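PDB 2ZXR: single-stranded-DNA-specific exonuclease RecJ from Thermus thermophilus, which degrades single-stranded DNA exonucleolytically in the 5' to 3' direction, in a reaction that requires divalent metal ions. Local coordinates for residues Gly367-Leu372 with Ala398-Asp403. Residues are numbered along the deposited sequence; the frame is centred on the assembly and turned at random.
Sequences GTVRSL and AGFAMD
Gly-367 and Phe-400 form one hydrogen-bonded pair, and Val-369 and Ala-398 the next, of an antiparallel strand pairing inside the mixed sheet of the DHHA1 domain. The backbones of Gly-367 and Phe-400 bond to each other in both directions, Gly-367 N to Phe-400 O at 2.7 Å and Phe-400 N to Gly-367 O at 2.9 Å. Two residues on, Val-369 N gives to Ala-398 O (2.9 Å) and Ala-398 N to Val-369 O (3.0 Å). Between them lies the non-hydrogen-bonded pair Thr-368 and Gly-399, where Gly-399 CA makes a C-H···O contact with Gly-367 O. The Phe-400 ring folds back over the partner strand: chi1 of 60° sets CG between its own N and carbonyl carbon, and Gly-367 CA sits over the ring centre in a CH-pi contact, 3.5 Å from the centroid. Gly-367 has no side chain to come between its CA and the ring, which lies flat against the backbone here. Val-369 CG2 meets the ring edge at CE2 (3.7 Å), while Val-369 CB packs on Ala-398 CB. Val-369 O is gripped twice, since Arg-370 NH1 also donates to it (2.8 Å), from the face opposite Ala-398 N. Strand 359-363 flanks 366-370 on its other side, and 390-393 flanks 397-401. Helix 377-383 covers the face of Val-369, Ala-398 and Phe-400 through Leu-381; Thr-368 and Arg-370 face helix 341-355.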
ATOM      1  N   GLY A 367       1.237 -25.251  12.778  1.00 26.86           N
ATOM      2  CA  GLY A 367       0.191 -24.641  11.982  1.00 26.04           C
ATOM      3  C   GLY A 367       0.379 -23.157  11.741  1.00 25.65           C
ATOM      4  O   GLY A 367       0.897 -22.431  12.592  1.00 24.25           O
ATOM      5  N   THR A 368      -0.065 -22.701  10.576  1.00 24.90           N
ATOM      6  CA  THR A 368       0.047 -21.299  10.254  1.00 25.42           C
ATOM      7  C   THR A 368      -1.285 -20.831   9.737  1.00 24.49           C
ATOM      8  O   THR A 368      -2.001 -21.598   9.103  1.00 24.89           O
ATOM      9  CB  THR A 368       1.096 -21.047   9.157  1.00 26.51           C
ATOM     10  OG1 THR A 368       1.269 -19.635   9.006  1.00 30.08           O
ATOM     11  CG2 THR A 368       0.612 -21.602   7.799  1.00 28.05           C
ATOM     12  N   VAL A 369      -1.609 -19.572  10.000  1.00 23.97           N
ATOM     13  CA  VAL A 369      -2.858 -18.981   9.538  1.00 22.96           C
ATOM     14  C   VAL A 369      -2.604 -17.602   8.921  1.00 23.50           C
ATOM     15  O   VAL A 369      -1.809 -16.830   9.447  1.00 23.70           O
ATOM     16  CB  VAL A 369      -3.852 -18.713  10.704  1.00 24.21           C
ATOM     17  CG1 VAL A 369      -5.163 -18.191  10.128  1.00 24.19           C
ATOM     18  CG2 VAL A 369      -4.100 -19.989  11.540  1.00 24.74           C
ATOM     19  N   ARG A 370      -3.267 -17.318   7.802  1.00 22.68           N
ATOM     20  CA  ARG A 370      -3.234 -16.010   7.175  1.00 22.76           C
ATOM     21  C   ARG A 370      -4.707 -15.755   6.973  1.00 23.63           C
ATOM     22  O   ARG A 370      -5.431 -16.621   6.479  1.00 23.70           O
ATOM     23  CB  ARG A 370      -2.499 -16.003   5.814  1.00 21.88           C
ATOM     24  CG  ARG A 370      -0.966 -16.165   5.929  1.00 19.74           C
ATOM     25  CD  ARG A 370      -0.309 -15.019   6.728  1.00 21.49           C
ATOM     26  NE  ARG A 370       1.129 -15.232   6.944  1.00 22.27           N
ATOM     27  CZ  ARG A 370       1.654 -16.015   7.891  1.00 24.02           C
ATOM     28  NH1 ARG A 370       0.876 -16.683   8.755  1.00 23.17           N
ATOM     29  NH2 ARG A 370       2.972 -16.158   7.964  1.00 24.25           N
ATOM     30  N   SER A 371      -5.166 -14.582   7.373  1.00 23.63           N
ATOM     31  CA  SER A 371      -6.563 -14.258   7.218  1.00 24.94           C
ATOM     32  C   SER A 371      -6.730 -12.821   6.742  1.00 26.14           C
ATOM     33  O   SER A 371      -5.750 -12.082   6.573  1.00 24.82           O
ATOM     34  CB  SER A 371      -7.298 -14.446   8.552  1.00 25.54           C
ATOM     35  OG  SER A 371      -8.712 -14.380   8.373  1.00 27.37           O
ATOM     36  N   LEU A 372      -7.986 -12.431   6.540  1.00 26.36           N
ATOM     37  CA  LEU A 372      -8.305 -11.089   6.066  1.00 28.06           C
ATOM     38  C   LEU A 372      -9.744 -10.788   6.402  1.00 29.48           C
ATOM     39  O   LEU A 372     -10.428 -11.574   7.047  1.00 29.35           O
ATOM     40  CB  LEU A 372      -8.210 -11.028   4.536  1.00 25.96           C
ATOM     41  CG  LEU A 372      -9.362 -11.693   3.751  1.00 26.24           C
ATOM     42  CD1 LEU A 372      -9.204 -11.398   2.249  1.00 25.23           C
ATOM     43  CD2 LEU A 372      -9.378 -13.225   3.965  1.00 25.00           C
ATOM     44  N   ALA A 398      -1.479 -15.892  12.319  1.00 26.16           N
ATOM     45  CA  ALA A 398      -1.423 -16.580  13.609  1.00 26.30           C
ATOM     46  C   ALA A 398      -0.669 -17.879  13.452  1.00 25.87           C
ATOM     47  O   ALA A 398      -0.469 -18.342  12.342  1.00 27.56           O
ATOM     48  CB  ALA A 398      -2.851 -16.840  14.145  1.00 25.53           C
ATOM     49  N   GLY A 399      -0.235 -18.458  14.555  1.00 25.23           N
ATOM     50  CA  GLY A 399       0.505 -19.701  14.476  1.00 25.05           C
ATOM     51  C   GLY A 399       0.027 -20.642  15.569  1.00 24.94           C
ATOM     52  O   GLY A 399      -0.550 -20.195  16.568  1.00 24.21           O
ATOM     53  N   PHE A 400       0.254 -21.938  15.387  1.00 23.98           N
ATOM     54  CA  PHE A 400      -0.154 -22.903  16.392  1.00 22.80           C
ATOM     55  C   PHE A 400       0.585 -24.206  16.231  1.00 23.13           C
ATOM     56  O   PHE A 400       1.389 -24.358  15.321  1.00 22.04           O
ATOM     57  CB  PHE A 400      -1.683 -23.128  16.350  1.00 22.11           C
ATOM     58  CG  PHE A 400      -2.222 -23.662  15.028  1.00 22.62           C
ATOM     59  CD1 PHE A 400      -2.512 -25.025  14.871  1.00 21.43           C
ATOM     60  CD2 PHE A 400      -2.475 -22.804  13.957  1.00 20.35           C
ATOM     61  CE1 PHE A 400      -3.058 -25.524  13.652  1.00 21.52           C
ATOM     62  CE2 PHE A 400      -3.006 -23.288  12.752  1.00 21.65           C
ATOM     63  CZ  PHE A 400      -3.300 -24.656  12.600  1.00 21.44           C
ATOM     64  N   ALA A 401       0.353 -25.127  17.160  1.00 23.79           N
ATOM     65  CA  ALA A 401       0.933 -26.446  17.096  1.00 24.94           C
ATOM     66  C   ALA A 401      -0.282 -27.320  17.404  1.00 26.53           C
ATOM     67  O   ALA A 401      -1.206 -26.887  18.116  1.00 26.72           O
ATOM     68  CB  ALA A 401       2.035 -26.622  18.148  1.00 23.96           C
ATOM     69  N   MET A 402      -0.282 -28.545  16.889  1.00 26.83           N
ATOM     70  CA  MET A 402      -1.416 -29.431  17.073  1.00 27.59           C
ATOM     71  C   MET A 402      -1.121 -30.837  16.560  1.00 28.64           C
ATOM     72  O   MET A 402      -0.372 -31.028  15.595  1.00 28.08           O
ATOM     73  CB  MET A 402      -2.616 -28.867  16.307  1.00 29.04           C
ATOM     74  CG  MET A 402      -3.796 -29.809  16.152  1.00 30.29           C
ATOM     75  SD  MET A 402      -5.128 -29.130  15.097  1.00 32.73           S
ATOM     76  CE  MET A 402      -4.624 -29.720  13.490  1.00 30.72           C
ATOM     77  N   ASP A 403      -1.721 -31.831  17.208  1.00 27.92           N
ATOM     78  CA  ASP A 403      -1.529 -33.204  16.791  1.00 26.93           C
ATOM     79  C   ASP A 403      -2.288 -33.323  15.471  1.00 26.41           C
ATOM     80  O   ASP A 403      -3.486 -33.045  15.414  1.00 24.94           O
ATOM     81  CB  ASP A 403      -2.112 -34.148  17.845  1.00 27.12           C
ATOM     82  CG  ASP A 403      -1.772 -35.590  17.570  1.00 28.01           C
ATOM     83  OD1 ASP A 403      -2.151 -36.093  16.499  1.00 27.65           O
ATOM     84  OD2 ASP A 403      -1.124 -36.219  18.422  1.00 28.49           O
TER